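PDB 5HYZ: GRAS family transcription factor containing protein, expressed from Oryza sativa Japonica Group, which probably acts as a DNA-binding transcription factor in plant development and abiotic stress resistance, through a GRAS domain that takes part in binding DNA. Local coordinates for residues A[292-297]-A[304-309]. Numbering follows the deposited sequence.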
loop_
_atom_site.group_PDB
_atom_site.type_symbol
_atom_site.label_atom_id
_atom_site.label_comp_id
_atom_site.label_asym_id
_atom_site.label_seq_id
_atom_site.Cartn_x
_atom_site.Cartn_y
_atom_site.Cartn_z
ATOM N N ILE A 292 2.617 2.407 -27.540
ATOM C CA ILE A 292 1.618 2.616 -28.604
ATOM C C ILE A 292 2.346 2.797 -29.952
ATOM O O ILE A 292 1.974 2.191 -30.953
ATOM C CB ILE A 292 0.726 3.821 -28.243
ATOM C CG1 ILE A 292 -0.212 3.441 -27.069
ATOM C CG2 ILE A 292 -0.175 4.269 -29.413
ATOM C CD1 ILE A 292 -0.783 4.684 -26.342
ATOM N N GLN A 293 3.398 3.628 -29.975
ATOM C CA GLN A 293 4.204 3.769 -31.184
ATOM C C GLN A 293 4.705 2.421 -31.698
ATOM O O GLN A 293 4.721 2.147 -32.917
ATOM C CB GLN A 293 5.409 4.702 -30.923
ATOM C CG GLN A 293 5.018 6.138 -30.668
ATOM C CD GLN A 293 4.696 6.872 -31.952
ATOM O OE1 GLN A 293 5.086 6.425 -33.035
ATOM N NE2 GLN A 293 3.966 7.990 -31.850
ATOM N N ARG A 294 5.131 1.556 -30.788
ATOM C CA ARG A 294 5.680 0.296 -31.222
ATOM C C ARG A 294 4.590 -0.614 -31.790
ATOM O O ARG A 294 4.835 -1.335 -32.749
ATOM C CB ARG A 294 6.436 -0.377 -30.080
ATOM C CG ARG A 294 7.522 0.538 -29.578
ATOM C CD ARG A 294 8.613 -0.138 -28.820
ATOM N NE ARG A 294 9.558 0.870 -28.345
ATOM C CZ ARG A 294 9.529 1.427 -27.137
ATOM N NH1 ARG A 294 8.604 1.058 -26.242
ATOM N NH2 ARG A 294 10.434 2.349 -26.821
ATOM N N ALA A 295 3.393 -0.542 -31.240
ATOM C CA ALA A 295 2.360 -1.498 -31.621
ATOM C C ALA A 295 1.632 -1.103 -32.898
ATOM O O ALA A 295 1.164 -1.978 -33.633
ATOM C CB ALA A 295 1.359 -1.648 -30.512
ATOM N N VAL A 296 1.527 0.210 -33.125
ATOM C CA VAL A 296 0.612 0.746 -34.117
ATOM C C VAL A 296 1.313 1.739 -35.066
ATOM O O VAL A 296 0.706 2.299 -35.988
ATOM C CB VAL A 296 -0.589 1.322 -33.303
ATOM C CG1 VAL A 296 -0.963 2.740 -33.622
ATOM C CG2 VAL A 296 -1.722 0.336 -33.310
ATOM N N GLY A 297 2.614 1.902 -34.868
ATOM C CA GLY A 297 3.421 2.818 -35.653
ATOM C C GLY A 297 3.932 2.187 -36.929
ATOM O O GLY A 297 3.388 1.205 -37.393
ATOM N N ARG A 304 9.015 -5.029 -36.064
ATOM C CA ARG A 304 8.069 -4.716 -34.995
ATOM C C ARG A 304 8.492 -5.397 -33.694
ATOM O O ARG A 304 8.611 -6.623 -33.622
ATOM C CB ARG A 304 6.642 -5.104 -35.379
ATOM C CG ARG A 304 5.635 -4.768 -34.284
ATOM C CD ARG A 304 4.217 -4.548 -34.839
ATOM N NE ARG A 304 3.778 -5.680 -35.660
ATOM C CZ ARG A 304 3.276 -6.814 -35.180
ATOM N NH1 ARG A 304 3.150 -6.968 -33.860
ATOM N NH2 ARG A 304 2.900 -7.796 -36.024
ATOM N N THR A 305 8.667 -4.589 -32.653
ATOM C CA THR A 305 9.126 -5.085 -31.368
ATOM C C THR A 305 8.154 -4.791 -30.197
ATOM O O THR A 305 7.127 -4.154 -30.385
ATOM C CB THR A 305 10.509 -4.476 -31.079
ATOM O OG1 THR A 305 11.036 -5.043 -29.880
ATOM C CG2 THR A 305 10.419 -2.935 -30.941
ATOM N N GLU A 306 8.500 -5.237 -28.988
ATOM C CA GLU A 306 7.678 -5.016 -27.779
ATOM C C GLU A 306 6.225 -5.508 -27.982
ATOM O O GLU A 306 5.261 -4.811 -27.646
ATOM C CB GLU A 306 7.705 -3.539 -27.353
ATOM C CG GLU A 306 9.112 -3.045 -27.004
ATOM C CD GLU A 306 9.959 -4.122 -26.318
ATOM O OE1 GLU A 306 9.675 -4.433 -25.154
ATOM O OE2 GLU A 306 10.901 -4.669 -26.934
ATOM N N ARG A 307 6.098 -6.701 -28.560
ATOM C CA ARG A 307 4.779 -7.311 -28.847
ATOM C C ARG A 307 4.199 -7.699 -27.521
ATOM O O ARG A 307 4.943 -7.764 -26.549
ATOM C CB ARG A 307 4.924 -8.536 -29.743
ATOM C CG ARG A 307 5.286 -8.175 -31.207
ATOM C CD ARG A 307 6.238 -9.220 -31.724
ATOM N NE ARG A 307 6.692 -8.922 -33.099
ATOM C CZ ARG A 307 6.069 -9.316 -34.208
ATOM N NH1 ARG A 307 4.988 -10.061 -34.136
ATOM N NH2 ARG A 307 6.552 -8.991 -35.407
HETATM N N MSE A 308 2.884 -7.885 -27.430
HETATM C CA MSE A 308 2.282 -8.406 -26.188
HETATM C C MSE A 308 1.296 -9.481 -26.665
HETATM O O MSE A 308 0.906 -9.459 -27.830
HETATM C CB MSE A 308 1.550 -7.269 -25.371
HETATM C CG MSE A 308 2.631 -6.369 -24.736
HETATM C CE MSE A 308 3.537 -3.801 -23.171
ATOM N N ALA A 309 0.892 -10.394 -25.773
ATOM C CA ALA A 309 0.017 -11.456 -26.185
ATOM C C ALA A 309 -1.089 -11.638 -25.160
ATOM O O ALA A 309 -0.899 -11.353 -23.981
ATOM C CB ALA A 309 0.801 -12.750 -26.357
#
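Aliphatic carbons of Arg294 meet Thr305 and Glu306 in a small van der Waals contact, made where the loop leading from helix 278-296 to helix 311-320 folds back beside the C-terminal turn of helix 278-296, within the GRAS domain. It illustrates how charged side chains can pack through their hydrocarbon parts without pairing their charges. Arg294 CG stands anti to its own carbonyl carbon (chi1 -57°), and the chain then runs extended to NE. Its CD thereby lies alongside Glu306, 3.5 Å from Glu306 CG, and touches the methyl of Thr305, with 3.9 Å between Arg294 CD and Thr305 CG2. The Arg294 and Glu306 side chains point the same way, yet their guanidinium and carboxylate planes are perpendicular and Arg294 NH1 remains 5.7 Å from Glu306 OE1. Arg294 NH2 has a long, weak ion pair with Glu290. The carboxylate, though poorly ordered, has other partners: OE1 bonds to His213 ND1, and OE2 accepts from Thr305 OG1 at 3.0 Å. Nearer the helix end, Arg304 brings CG to 3.8 Å from Arg294 O, while a bend at chi3 (53°) turns its guanidinium to where NE forms a salt bridge with Glu300 and NH1 hydrogen-bonds Asn247 O. Arg307 CZ lies 3.6 Å above one face of that group, offset toward the rim, and Arg307 NE donates to Arg304 O at 3.0 Å. The loop's polar bonds, within it and to neighbouring residues, are consistent with their doing much to hold it, and any Arg294-Glu306 attraction is probably longer-range, added to aliphatic packing.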